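Local coordinates for thioredoxin Reductase (Burkholderia cenocepacia, PDB 4F82), which probably acts as a thiol-specific peroxidase of the Prx5 type, reducing hydrogen peroxide and organic hydroperoxides to water and alcohols, at residues V50-L55 / Y142-D147; P56-P61 / G98-D103; E85-S90 / R111-G116. One frame throughout, in Å; residues are numbered along the deposited sequence. Where two conformers were deposited one is given.

Contact 1 of 3, residues V50-L55 / Y142-D147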
ATOM      1  N   VAL A  50       9.059  18.168  16.141  1.00  8.42           N
ATOM      2  CA  VAL A  50       8.226  17.388  15.200  1.00  7.92           C
ATOM      3  C   VAL A  50       7.343  16.368  15.928  1.00 18.71           C
ATOM      4  O   VAL A  50       7.829  15.606  16.745  1.00  7.54           O
ATOM      5  CB  VAL A  50       9.131  16.612  14.217  1.00  8.58           C
ATOM      6  CG1 VAL A  50       8.312  15.720  13.235  1.00  7.41           C
ATOM      7  CG2 VAL A  50      10.023  17.565  13.451  1.00 12.64           C
ATOM      8  N   VAL A  51       6.051  16.356  15.636  1.00  7.26           N
ATOM      9  CA  VAL A  51       5.211  15.252  16.078  1.00  6.92           C
ATOM     10  C   VAL A  51       5.154  14.225  14.969  1.00  6.61           C
ATOM     11  O   VAL A  51       4.812  14.569  13.835  1.00 11.52           O
ATOM     12  CB  VAL A  51       3.736  15.704  16.365  1.00 10.88           C
ATOM     13  CG1 VAL A  51       2.836  14.472  16.611  1.00  9.05           C
ATOM     14  CG2 VAL A  51       3.662  16.697  17.550  1.00  8.80           C
ATOM     15  N   ILE A  52       5.478  12.971  15.281  1.00  6.48           N
ATOM     16  CA  ILE A  52       5.314  11.879  14.319  1.00  7.86           C
ATOM     17  C   ILE A  52       4.284  10.907  14.840  1.00  6.91           C
ATOM     18  O   ILE A  52       4.439  10.396  15.962  1.00  8.57           O
ATOM     19  CB  ILE A  52       6.626  11.103  14.124  1.00  9.62           C
ATOM     20  CG1 ILE A  52       7.745  12.055  13.663  1.00 13.90           C
ATOM     21  CG2 ILE A  52       6.439  10.009  13.090  1.00  6.19           C
ATOM     22  CD1 ILE A  52       9.159  11.367  13.645  1.00  6.95           C
ATOM     23  N   PHE A  53       3.213  10.665  14.066  1.00  5.85           N
ATOM     24  CA  PHE A  53       2.300   9.584  14.441  1.00  5.75           C
ATOM     25  C   PHE A  53       2.346   8.528  13.319  1.00  6.97           C
ATOM     26  O   PHE A  53       2.316   8.866  12.130  1.00  6.55           O
ATOM     27  CB  PHE A  53       0.873  10.083  14.789  1.00  5.76           C
ATOM     28  CG  PHE A  53       0.106  10.651  13.624  1.00  5.70           C
ATOM     29  CD1 PHE A  53      -0.856   9.876  12.939  1.00  5.61           C
ATOM     30  CD2 PHE A  53       0.340  11.941  13.187  1.00  5.80           C
ATOM     31  CE1 PHE A  53      -1.586  10.416  11.857  1.00  7.59           C
ATOM     32  CE2 PHE A  53      -0.385  12.477  12.087  1.00  9.19           C
ATOM     33  CZ  PHE A  53      -1.337  11.718  11.418  1.00 10.29           C
ATOM     34  N   GLY A  54       2.555   7.277  13.715  1.00  8.13           N
ATOM     35  CA  GLY A  54       2.597   6.183  12.779  1.00 10.02           C
ATOM     36  C   GLY A  54       1.293   5.420  12.919  1.00  8.47           C
ATOM     37  O   GLY A  54       0.672   5.380  13.991  1.00  7.48           O
ATOM     38  N   LEU A  55       0.877   4.783  11.840  1.00  8.76           N
ATOM     39  CA  LEU A  55      -0.382   4.022  11.882  1.00  6.59           C
ATOM     40  C   LEU A  55      -0.266   2.874  10.867  1.00  5.79           C
ATOM     41  O   LEU A  55       0.655   2.873  10.036  1.00  8.84           O
ATOM     42  CB  LEU A  55      -1.567   4.972  11.588  1.00  5.62           C
ATOM     43  CG  LEU A  55      -1.500   6.023  10.477  1.00 11.19           C
ATOM     44  CD1 LEU A  55      -1.457   5.395   9.042  1.00  9.09           C
ATOM     45  CD2 LEU A  55      -2.670   6.987  10.588  1.00  7.39           C
ATOM     46  N   TYR A 142       1.186   4.733  16.828  1.00  5.16           N
ATOM     47  CA  TYR A 142       1.837   5.479  17.919  1.00  5.30           C
ATOM     48  C   TYR A 142       1.901   6.974  17.672  1.00  5.17           C
ATOM     49  O   TYR A 142       1.667   7.460  16.568  1.00  5.81           O
ATOM     50  CB  TYR A 142       3.269   4.957  18.112  1.00  5.42           C
ATOM     51  CG  TYR A 142       4.121   5.240  16.895  1.00  5.21           C
ATOM     52  CD1 TYR A 142       4.830   6.436  16.771  1.00  5.16           C
ATOM     53  CD2 TYR A 142       4.202   4.315  15.871  1.00  5.13           C
ATOM     54  CE1 TYR A 142       5.602   6.701  15.633  1.00  7.64           C
ATOM     55  CE2 TYR A 142       4.973   4.559  14.728  1.00 12.10           C
ATOM     56  CZ  TYR A 142       5.664   5.751  14.625  1.00 11.12           C
ATOM     57  OH  TYR A 142       6.417   5.953  13.496  1.00  9.84           O
ATOM     58  N   ALA A 143       2.266   7.730  18.698  1.00  6.35           N
ATOM     59  CA  ALA A 143       2.709   9.086  18.426  1.00  5.31           C
ATOM     60  C   ALA A 143       3.919   9.407  19.285  1.00  5.55           C
ATOM     61  O   ALA A 143       4.003   8.979  20.460  1.00  9.24           O
ATOM     62  CB  ALA A 143       1.574  10.146  18.619  1.00  8.13           C
ATOM     63  N   MET A 144       4.868  10.125  18.694  1.00  6.70           N
ATOM     64  CA  MET A 144       6.021  10.623  19.440  1.00  6.69           C
ATOM     65  C   MET A 144       6.333  12.070  19.109  1.00  7.76           C
ATOM     66  O   MET A 144       6.034  12.562  18.012  1.00  7.30           O
ATOM     67  CB  MET A 144       7.249   9.748  19.177  1.00  6.95           C
ATOM     68  CG  MET A 144       7.603   9.559  17.712  1.00  9.41           C
ATOM     69  SD  MET A 144       8.919   8.324  17.575  1.00 12.62           S
ATOM     70  CE  MET A 144       9.085   8.266  15.784  1.00 19.91           C
ATOM     71  N   VAL A 145       6.923  12.761  20.082  1.00  8.99           N
ATOM     72  CA  VAL A 145       7.361  14.127  19.884  1.00  7.43           C
ATOM     73  C   VAL A 145       8.894  14.109  19.963  1.00  6.71           C
ATOM     74  O   VAL A 145       9.506  13.496  20.867  1.00 11.80           O
ATOM     75  CB  VAL A 145       6.762  15.076  20.949  1.00  7.74           C
ATOM     76  CG1 VAL A 145       7.299  16.458  20.759  1.00  9.01           C
ATOM     77  CG2 VAL A 145       5.180  15.037  20.866  1.00  6.53           C
ATOM     78  N   ILE A 146       9.490  14.778  18.978  1.00 11.27           N
ATOM     79  CA  ILE A 146      10.925  14.763  18.752  0.95  9.46           C
ATOM     80  C   ILE A 146      11.445  16.174  18.827  1.00 11.61           C
ATOM     81  O   ILE A 146      10.849  17.090  18.254  1.00  7.85           O
ATOM     82  CB  ILE A 146      11.236  14.233  17.343  0.95  6.74           C
ATOM     83  CG1 ILE A 146      10.389  12.969  17.080  0.95  9.98           C
ATOM     84  CG2 ILE A 146      12.773  14.042  17.149  0.95 12.86           C
ATOM     85  CD1 ILE A 146      10.698  11.820  18.023  0.95  6.48           C
ATOM     86  N   ASP A 147      12.536  16.357  19.546  1.00  7.91           N
ATOM     87  CA  ASP A 147      13.132  17.682  19.693  1.00  8.39           C
ATOM     88  C   ASP A 147      14.595  17.395  19.895  1.00 14.35           C
ATOM     89  O   ASP A 147      14.948  16.490  20.670  1.00 11.45           O
ATOM     90  CB  ASP A 147      12.506  18.385  20.910  1.00 11.71           C
ATOM     91  CG  ASP A 147      12.708  19.890  20.906  1.00 16.87           C
ATOM     92  OD1 ASP A 147      13.361  20.438  19.971  1.00 16.84           O
ATOM     93  OD2 ASP A 147      12.210  20.527  21.876  1.00 15.67           O
TER
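Six backbone hydrogen bonds tie Val50, Ile52 and Gly54 to Ile146, Met144 and Tyr142, each pair sharing two. The central pair is the tightest, with Ile52 N to Met144 O and Met144 N to Ile52 O both at 2.8 Å. One bond of the Gly54 pair is bent: Gly54 N reaches Tyr142 O with an N-H...O angle of 138°, while its return bond stays near straight. At the non-hydrogen-bonded pairs between them, CA-H...O contacts fill in, among them Val51 CA to Met144 O at 3.4 Å. The strands run antiparallel, their axes at 165°, in the central sheet of the thioredoxin fold on which peroxiredoxins are built; strand 85-90 lies along the other edge of 50-55, and strand 150-156 follows 142-147 outward.

Apolar contacts divide between the two faces. On the face of Ile52, Met144 lies alongside the isoleucine and points the same way, its chain extended beyond CG, which carries CE to 3.8 Å from Ile52 CD1. The same CD1 meets Ile146 CG1 at 4.0 Å. On the reverse face Val51 CG2 touches Val145 CG2, and Phe53 CB packs on Ala143 CB at 3.9 Å. The phenyl ring of Phe53 leads away from 142-147 to stack on Tyr71 of helix 61-80.

The aromatic contact belongs to Tyr142. With CG set between backbone N and carbonyl carbon (chi1 65°), its ring folds over the neighbouring strand, and Gly54 CA makes a CH-pi contact 3.8 Å from the ring centroid. Because Gly54 has no side chain, the ring can lie directly against the backbone.

Contact 2 of 3, residues P56-P61 / G98-D103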
ATOM      1  N   PRO A  56      -1.167   1.879  10.944  1.00  5.98           N
ATOM      2  CA  PRO A  56      -1.036   0.650  10.155  1.00  6.18           C
ATOM      3  C   PRO A  56      -1.239   0.738   8.631  1.00  6.12           C
ATOM      4  O   PRO A  56      -0.641  -0.073   7.925  1.00  6.29           O
ATOM      5  CB  PRO A  56      -2.109  -0.265  10.766  1.00  6.47           C
ATOM      6  CG  PRO A  56      -2.244   0.204  12.177  1.00  7.53           C
ATOM      7  CD  PRO A  56      -2.122   1.712  12.055  1.00  6.13           C
ATOM      8  N   GLY A  57      -2.080   1.641   8.131  1.00  9.64           N
ATOM      9  CA  GLY A  57      -2.220   1.713   6.691  1.00  6.01           C
ATOM     10  C   GLY A  57      -3.074   2.830   6.128  1.00  9.84           C
ATOM     11  O   GLY A  57      -4.171   3.129   6.653  1.00  9.16           O
ATOM     12  N   ALA A  58      -2.597   3.418   5.026  1.00  5.90           N
ATOM     13  CA  ALA A  58      -3.418   4.369   4.274  1.00  5.96           C
ATOM     14  C   ALA A  58      -4.742   3.712   3.862  1.00  9.90           C
ATOM     15  O   ALA A  58      -4.802   2.495   3.607  1.00  6.37           O
ATOM     16  CB  ALA A  58      -2.664   4.876   3.037  1.00  6.01           C
ATOM     17  N   PHE A  59      -5.797   4.533   3.790  1.00  9.60           N
ATOM     18  CA  PHE A  59      -7.131   4.122   3.358  1.00  8.33           C
ATOM     19  C   PHE A  59      -7.904   3.166   4.284  1.00  6.82           C
ATOM     20  O   PHE A  59      -8.962   2.679   3.912  1.00  7.17           O
ATOM     21  CB  PHE A  59      -7.075   3.583   1.927  1.00  9.07           C
ATOM     22  CG  PHE A  59      -6.797   4.669   0.889  1.00 11.59           C
ATOM     23  CD1 PHE A  59      -7.825   5.498   0.438  1.00 10.39           C
ATOM     24  CD2 PHE A  59      -5.517   4.869   0.387  1.00  6.77           C
ATOM     25  CE1 PHE A  59      -7.582   6.493  -0.497  1.00  9.86           C
ATOM     26  CE2 PHE A  59      -5.268   5.864  -0.562  1.00  6.91           C
ATOM     27  CZ  PHE A  59      -6.303   6.677  -1.002  1.00  7.76           C
ATOM     28  N   THR A  60      -7.381   2.889   5.474  1.00 11.06           N
ATOM     29  CA  THR A  60      -8.077   2.001   6.418  1.00  6.86           C
ATOM     30  C   THR A  60      -8.992   2.811   7.363  1.00  9.45           C
ATOM     31  O   THR A  60      -8.826   4.025   7.513  1.00  6.79           O
ATOM     32  CB  THR A  60      -7.078   1.043   7.199  1.00  7.67           C
ATOM     33  OG1 THR A  60      -6.190   1.811   8.024  1.00  6.73           O
ATOM     34  CG2 THR A  60      -6.269   0.198   6.240  1.00  9.71           C
ATOM     35  N   PRO A  61      -9.982   2.146   7.981  1.00  7.33           N
ATOM     36  CA  PRO A  61     -11.048   2.969   8.554  1.00  7.57           C
ATOM     37  C   PRO A  61     -10.684   3.844   9.743  1.00  7.38           C
ATOM     38  O   PRO A  61     -11.066   5.014   9.744  1.00  8.69           O
ATOM     39  CB  PRO A  61     -12.108   1.941   8.938  1.00  8.23           C
ATOM     40  CG  PRO A  61     -11.948   0.858   7.820  1.00 12.90           C
ATOM     41  CD  PRO A  61     -10.435   0.754   7.724  1.00 12.47           C
ATOM     42  N   GLY A  98       0.384   9.928  -1.141  1.00  5.88           N
ATOM     43  CA  GLY A  98      -0.010  11.120  -1.865  1.00  6.23           C
ATOM     44  C   GLY A  98      -1.510  11.206  -2.128  1.00 13.42           C
ATOM     45  O   GLY A  98      -2.142  12.209  -1.836  1.00  6.63           O
ATOM     46  N   ALA A  99      -2.084  10.146  -2.679  1.00  8.77           N
ATOM     47  CA  ALA A  99      -3.506  10.105  -2.983  1.00 10.41           C
ATOM     48  C   ALA A  99      -4.325  10.187  -1.704  1.00  9.34           C
ATOM     49  O   ALA A  99      -5.363  10.849  -1.655  1.00  8.63           O
ATOM     50  CB  ALA A  99      -3.834   8.803  -3.725  1.00  8.98           C
ATOM     51  N   TRP A 100      -3.882   9.476  -0.680  1.00  6.33           N
ATOM     52  CA  TRP A 100      -4.588   9.514   0.595  1.00  6.76           C
ATOM     53  C   TRP A 100      -4.570  10.919   1.179  1.00  8.36           C
ATOM     54  O   TRP A 100      -5.602  11.398   1.667  1.00  7.38           O
ATOM     55  CB  TRP A 100      -3.903   8.564   1.566  1.00  5.78           C
ATOM     56  CG  TRP A 100      -4.717   8.151   2.753  1.00 10.23           C
ATOM     57  CD1 TRP A 100      -6.079   7.939   2.817  1.00  9.71           C
ATOM     58  CD2 TRP A 100      -4.206   7.891   4.054  1.00  5.40           C
ATOM     59  NE1 TRP A 100      -6.435   7.561   4.103  1.00  7.42           N
ATOM     60  CE2 TRP A 100      -5.299   7.512   4.873  1.00  6.99           C
ATOM     61  CE3 TRP A 100      -2.916   7.940   4.613  1.00  5.37           C
ATOM     62  CZ2 TRP A 100      -5.142   7.193   6.228  1.00  5.36           C
ATOM     63  CZ3 TRP A 100      -2.756   7.605   5.951  1.00 10.16           C
ATOM     64  CH2 TRP A 100      -3.865   7.232   6.743  1.00  5.05           C
ATOM     65  N   GLY A 101      -3.409  11.585   1.131  1.00  9.87           N
ATOM     66  CA  GLY A 101      -3.280  12.911   1.735  1.00  6.09           C
ATOM     67  C   GLY A 101      -4.209  13.899   1.040  1.00  9.44           C
ATOM     68  O   GLY A 101      -4.806  14.752   1.681  1.00  6.79           O
ATOM     69  N   ARG A 102      -4.321  13.796  -0.283  1.00  8.07           N
ATOM     70  CA  ARG A 102      -5.224  14.663  -1.040  1.00  9.54           C
ATOM     71  C   ARG A 102      -6.675  14.361  -0.641  1.00 12.54           C
ATOM     72  O   ARG A 102      -7.483  15.278  -0.460  1.00 14.34           O
ATOM     73  CB  ARG A 102      -5.037  14.473  -2.548  1.00 10.40           C
ATOM     74  CG  ARG A 102      -3.707  15.010  -3.096  1.00  7.84           C
ATOM     75  CD  ARG A 102      -3.697  15.065  -4.659  1.00  8.37           C
ATOM     76  NE  ARG A 102      -3.903  13.741  -5.270  1.00 10.43           N
ATOM     77  CZ  ARG A 102      -2.915  12.854  -5.432  1.00 11.65           C
ATOM     78  NH1 ARG A 102      -1.691  13.178  -5.035  1.00  8.17           N
ATOM     79  NH2 ARG A 102      -3.138  11.663  -5.986  1.00  9.40           N
ATOM     80  N   ASP A 103      -7.014  13.089  -0.484  1.00 13.63           N
ATOM     81  CA  ASP A 103      -8.376  12.769  -0.059  1.00 12.87           C
ATOM     82  C   ASP A 103      -8.659  13.391   1.317  1.00 10.40           C
ATOM     83  O   ASP A 103      -9.762  13.858   1.559  1.00  9.99           O
ATOM     84  CB  ASP A 103      -8.595  11.269   0.003  1.00 14.09           C
ATOM     85  CG  ASP A 103      -8.889  10.673  -1.331  1.00 28.25           C
ATOM     86  OD1 ASP A 103      -9.062  11.446  -2.302  1.00 32.45           O
ATOM     87  OD2 ASP A 103      -8.965   9.423  -1.407  1.00 32.00           O
TER
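The indole of Trp100 lies flat against the backbone of Ala58 and Phe59. Ala58 CA stands over the six-membered ring, 3.4 Å from its centroid and 5° off the normal, a CH-pi contact, while Ala58 CB meets CE3 at 3.5 Å on the same face. Phe59 N sits above the rim of that face, near Trp100 NE1; both are donors and do not bond, and the indole NH is instead satisfied by Ser64 OG. Trp100 has CG anti to its backbone N (chi1 -162°), which extends the ring from helix 94-103 across the 56-61 loop.

This loop contains a type II beta turn from Gly57 to Thr60 and leads into helix 61-80 at the predicted peroxidatic Cys63 of the peroxiredoxin fold; the indole packs on Cys63 as well. The closing Thr60 N to Gly57 O bond is weak; Thr60 OG1 adds one of 2.8 Å to the same oxygen.

The side chains of Phe59 and Trp100 run antiparallel, their planes inclined at 39°, with Trp100 CD1 over the phenyl centre. Asp103 comes to the ring edge, OD2 3.4 Å from Phe59 CE1, its carboxylate turned almost perpendicular. Val96 of the second subunit also packs on Phe59 at the dimer contact.

Contact 3 of 3, residues E85-S90 / R111-G116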
ATOM      1  N   GLU A  85       6.577  20.699  12.625  1.00  8.40           N
ATOM      2  CA  GLU A  85       5.950  19.783  11.657  1.00 10.77           C
ATOM      3  C   GLU A  85       5.183  18.637  12.285  1.00 11.58           C
ATOM      4  O   GLU A  85       5.552  18.119  13.360  1.00  9.10           O
ATOM      5  CB  GLU A  85       6.976  19.205  10.679  1.00  6.29           C
ATOM      6  CG  GLU A  85       7.704  20.303   9.893  1.00 13.38           C
ATOM      7  CD  GLU A  85       8.726  19.766   8.912  1.00 11.91           C
ATOM      8  OE1 GLU A  85       9.443  20.593   8.306  1.00 14.99           O
ATOM      9  OE2 GLU A  85       8.837  18.524   8.744  1.00 10.51           O
ATOM     10  N   ILE A  86       4.134  18.218  11.584  1.00  5.81           N
ATOM     11  CA  ILE A  86       3.406  17.001  11.973  1.00  7.99           C
ATOM     12  C   ILE A  86       3.532  15.989  10.839  1.00  6.05           C
ATOM     13  O   ILE A  86       3.138  16.268   9.709  1.00  7.86           O
ATOM     14  CB  ILE A  86       1.920  17.277  12.210  1.00 10.31           C
ATOM     15  CG1 ILE A  86       1.697  18.279  13.348  1.00  8.97           C
ATOM     16  CG2 ILE A  86       1.202  15.994  12.579  1.00  8.42           C
ATOM     17  CD1 ILE A  86       0.293  19.010  13.257  1.00  6.20           C
ATOM     18  N   TRP A  87       4.110  14.826  11.116  1.00  5.04           N
ATOM     19  CA  TRP A  87       4.205  13.789  10.090  1.00  4.86           C
ATOM     20  C   TRP A  87       3.268  12.623  10.368  1.00  4.67           C
ATOM     21  O   TRP A  87       3.099  12.197  11.503  1.00  5.34           O
ATOM     22  CB  TRP A  87       5.602  13.194  10.072  1.00 11.02           C
ATOM     23  CG  TRP A  87       6.753  14.127   9.828  1.00  8.27           C
ATOM     24  CD1 TRP A  87       6.752  15.494   9.649  1.00  7.28           C
ATOM     25  CD2 TRP A  87       8.101  13.707   9.796  1.00  7.09           C
ATOM     26  NE1 TRP A  87       8.064  15.949   9.473  1.00  6.97           N
ATOM     27  CE2 TRP A  87       8.908  14.862   9.581  1.00  6.63           C
ATOM     28  CE3 TRP A  87       8.717  12.442   9.925  1.00  8.10           C
ATOM     29  CZ2 TRP A  87      10.304  14.784   9.450  1.00 11.09           C
ATOM     30  CZ3 TRP A  87      10.111  12.368   9.815  1.00 11.34           C
ATOM     31  CH2 TRP A  87      10.886  13.539   9.576  1.00 11.83           C
ATOM     32  N   CYS A  88       2.652  12.107   9.328  1.00  6.16           N
ATOM     33  CA  CYS A  88       1.982  10.804   9.423  1.00  5.59           C
ATOM     34  C   CYS A  88       2.894   9.755   8.779  1.00  4.42           C
ATOM     35  O   CYS A  88       3.186   9.820   7.579  1.00  9.04           O
ATOM     36  CB  CYS A  88       0.638  10.836   8.715  1.00  7.83           C
ATOM     37  SG  CYS A  88      -0.159   9.188   8.627  1.00  7.63           S
ATOM     38  N   VAL A  89       3.350   8.782   9.560  1.00  4.39           N
ATOM     39  CA  VAL A  89       4.201   7.747   8.987  1.00  4.42           C
ATOM     40  C   VAL A  89       3.418   6.450   8.776  1.00  6.92           C
ATOM     41  O   VAL A  89       2.673   6.021   9.651  1.00  6.03           O
ATOM     42  CB  VAL A  89       5.410   7.470   9.879  1.00  4.52           C
ATOM     43  CG1 VAL A  89       6.131   6.216   9.420  1.00  7.18           C
ATOM     44  CG2 VAL A  89       6.367   8.680   9.859  1.00  8.67           C
ATOM     45  N   SER A  90       3.538   5.829   7.605  1.00  4.47           N
ATOM     46  CA  SER A  90       2.871   4.548   7.421  1.00  4.54           C
ATOM     47  C   SER A  90       3.714   3.700   6.520  1.00  7.73           C
ATOM     48  O   SER A  90       4.492   4.229   5.707  1.00  5.44           O
ATOM     49  CB  SER A  90       1.466   4.723   6.795  1.00  6.49           C
ATOM     50  OG  SER A  90       0.768   3.467   6.697  1.00  7.50           O
ATOM     51  N   ARG A 111       2.467  16.237   6.983  1.00  7.56           N
ATOM     52  CA  ARG A 111       3.289  15.645   5.927  1.00  5.37           C
ATOM     53  C   ARG A 111       2.997  14.142   5.908  1.00 11.95           C
ATOM     54  O   ARG A 111       3.032  13.476   6.970  1.00  9.33           O
ATOM     55  CB  ARG A 111       4.750  15.866   6.214  1.00  6.27           C
ATOM     56  CG  ARG A 111       5.173  17.335   6.192  1.00 10.07           C
ATOM     57  CD  ARG A 111       6.667  17.480   6.403  1.00  6.94           C
ATOM     58  NE  ARG A 111       7.398  16.960   5.249  1.00 12.46           N
ATOM     59  CZ  ARG A 111       8.717  16.773   5.217  1.00 13.86           C
ATOM     60  NH1 ARG A 111       9.458  17.078   6.282  1.00 13.93           N
ATOM     61  NH2 ARG A 111       9.310  16.305   4.116  1.00 12.48           N
ATOM     62  N   MET A 112       2.674  13.616   4.728  1.00 10.69           N
ATOM     63  CA  MET A 112       2.389  12.186   4.549  1.00  8.74           C
ATOM     64  C   MET A 112       3.675  11.467   4.139  1.00  8.74           C
ATOM     65  O   MET A 112       4.085  11.494   2.967  1.00  9.59           O
ATOM     66  CB  MET A 112       1.284  12.001   3.508  1.00  9.50           C
ATOM     67  CG  MET A 112       0.017  12.819   3.864  1.00  8.41           C
ATOM     68  SD  MET A 112      -0.745  12.429   5.491  1.00 12.15           S
ATOM     69  CE  MET A 112      -1.507  10.813   5.176  1.00  7.36           C
ATOM     70  N   MET A 113       4.314  10.861   5.138  1.00  7.16           N
ATOM     71  CA  MET A 113       5.655  10.302   5.017  1.00 10.38           C
ATOM     72  C   MET A 113       5.604   8.775   4.818  1.00 10.99           C
ATOM     73  O   MET A 113       5.321   7.989   5.745  1.00 10.65           O
ATOM     74  CB  MET A 113       6.499  10.710   6.228  1.00  9.26           C
ATOM     75  CG  MET A 113       6.554  12.248   6.480  1.00  6.08           C
ATOM     76  SD  MET A 113       7.433  13.045   5.142  1.00 12.79           S
ATOM     77  CE  MET A 113       9.092  12.853   5.749  1.00 18.37           C
ATOM     78  N   ALA A 114       5.877   8.372   3.577  1.00 11.88           N
ATOM     79  CA  ALA A 114       5.818   6.974   3.161  1.00  8.69           C
ATOM     80  C   ALA A 114       7.017   6.195   3.697  1.00  7.57           C
ATOM     81  O   ALA A 114       8.159   6.541   3.419  1.00  6.89           O
ATOM     82  CB  ALA A 114       5.837   6.925   1.628  1.00  7.64           C
ATOM     83  N   ASP A 115       6.771   5.121   4.443  1.00  8.19           N
ATOM     84  CA  ASP A 115       7.857   4.233   4.852  1.00  6.47           C
ATOM     85  C   ASP A 115       7.553   2.875   4.190  1.00  7.51           C
ATOM     86  O   ASP A 115       7.431   1.846   4.869  1.00  7.04           O
ATOM     87  CB  ASP A 115       7.837   4.086   6.389  1.00 10.05           C
ATOM     88  CG  ASP A 115       8.995   3.255   6.921  1.00  7.04           C
ATOM     89  OD1 ASP A 115      10.101   3.289   6.341  1.00  8.34           O
ATOM     90  OD2 ASP A 115       8.792   2.524   7.933  1.00  5.56           O
ATOM     91  N   GLY A 116       7.406   2.869   2.866  1.00  7.03           N
ATOM     92  CA  GLY A 116       6.869   1.668   2.195  1.00  5.75           C
ATOM     93  C   GLY A 116       7.757   0.411   2.218  1.00  9.53           C
ATOM     94  O   GLY A 116       7.298  -0.706   1.902  1.00  9.20           O
TER
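Glu85 and Arg111 form a salt bridge where two parallel strands begin to pair, NH1 lying 2.9 Å from OE2. The strands belong to a beta-alpha-beta unit in the thioredoxin fold, with helix 94-103 as the connection. OE2 is gripped twice: Arg111 NH1 meets it on the syn side, somewhat out of the carboxylate plane, whereas Trp87 NE1 donates to the anti lone pair of OE2 in a nearly straight bond of 2.8 Å. That second bond helps fix the rotation of the indole and holds the carboxylate at its edge.

Met113 covers a face of the same indole. Bends at chi2 (-67°) and chi3 (-86°) curl its chain back, so that CE stands 4.0 Å from the centroid of the six-membered ring, 3° off the normal, a CH-pi contact, with SD more distantly above the five-membered ring. On the opposite side of the sheet Met112 SD packs on Cys88 CB at 3.9 Å, facing helix 94-103.

Beneath these side chains the backbone sets the register. Arg111 N donates to Ile86 O and Arg111 O accepts from Cys88 N, and Met113 N binds Cys88 O; the return bond from Ser90 N to Met113 O is weak.

Farther out, the charged pair is extended by Lys48, which bridges Glu85 OE1, and by Gln44 and Glu23, which hold NH1 and NH2 of Arg111. This surrounding network would be expected to favour the ionised forms. Past the strand's end, Asp115 is kept in place by Thr121 and the backbone N of Phe120, and its own N closes the pairing on Ser90 O at 2.8 Å.

How the contacts relate
Contacts 1 and 3 lie in the same sheet, since strands 49-55 and 85-90 are neighbours: Phe53 O to Val89 N and Val51 O to Trp87 N, both 2.8 Å, are probable hydrogen bonds joining them. Contact 1 is antiparallel and buried, with apolar side-chain packing; contact 3 is parallel and nearest the chain centre, yet carries an ionic cluster at its partly exposed start. Contact 2 lies farther out, about 12 Å from that centre, and relies on aromatic packing between loop and helix, partly beside the second subunit. Trp100 links it to both others, its CH2 3.8 Å from Leu55 CD1 and its ring also against Met112.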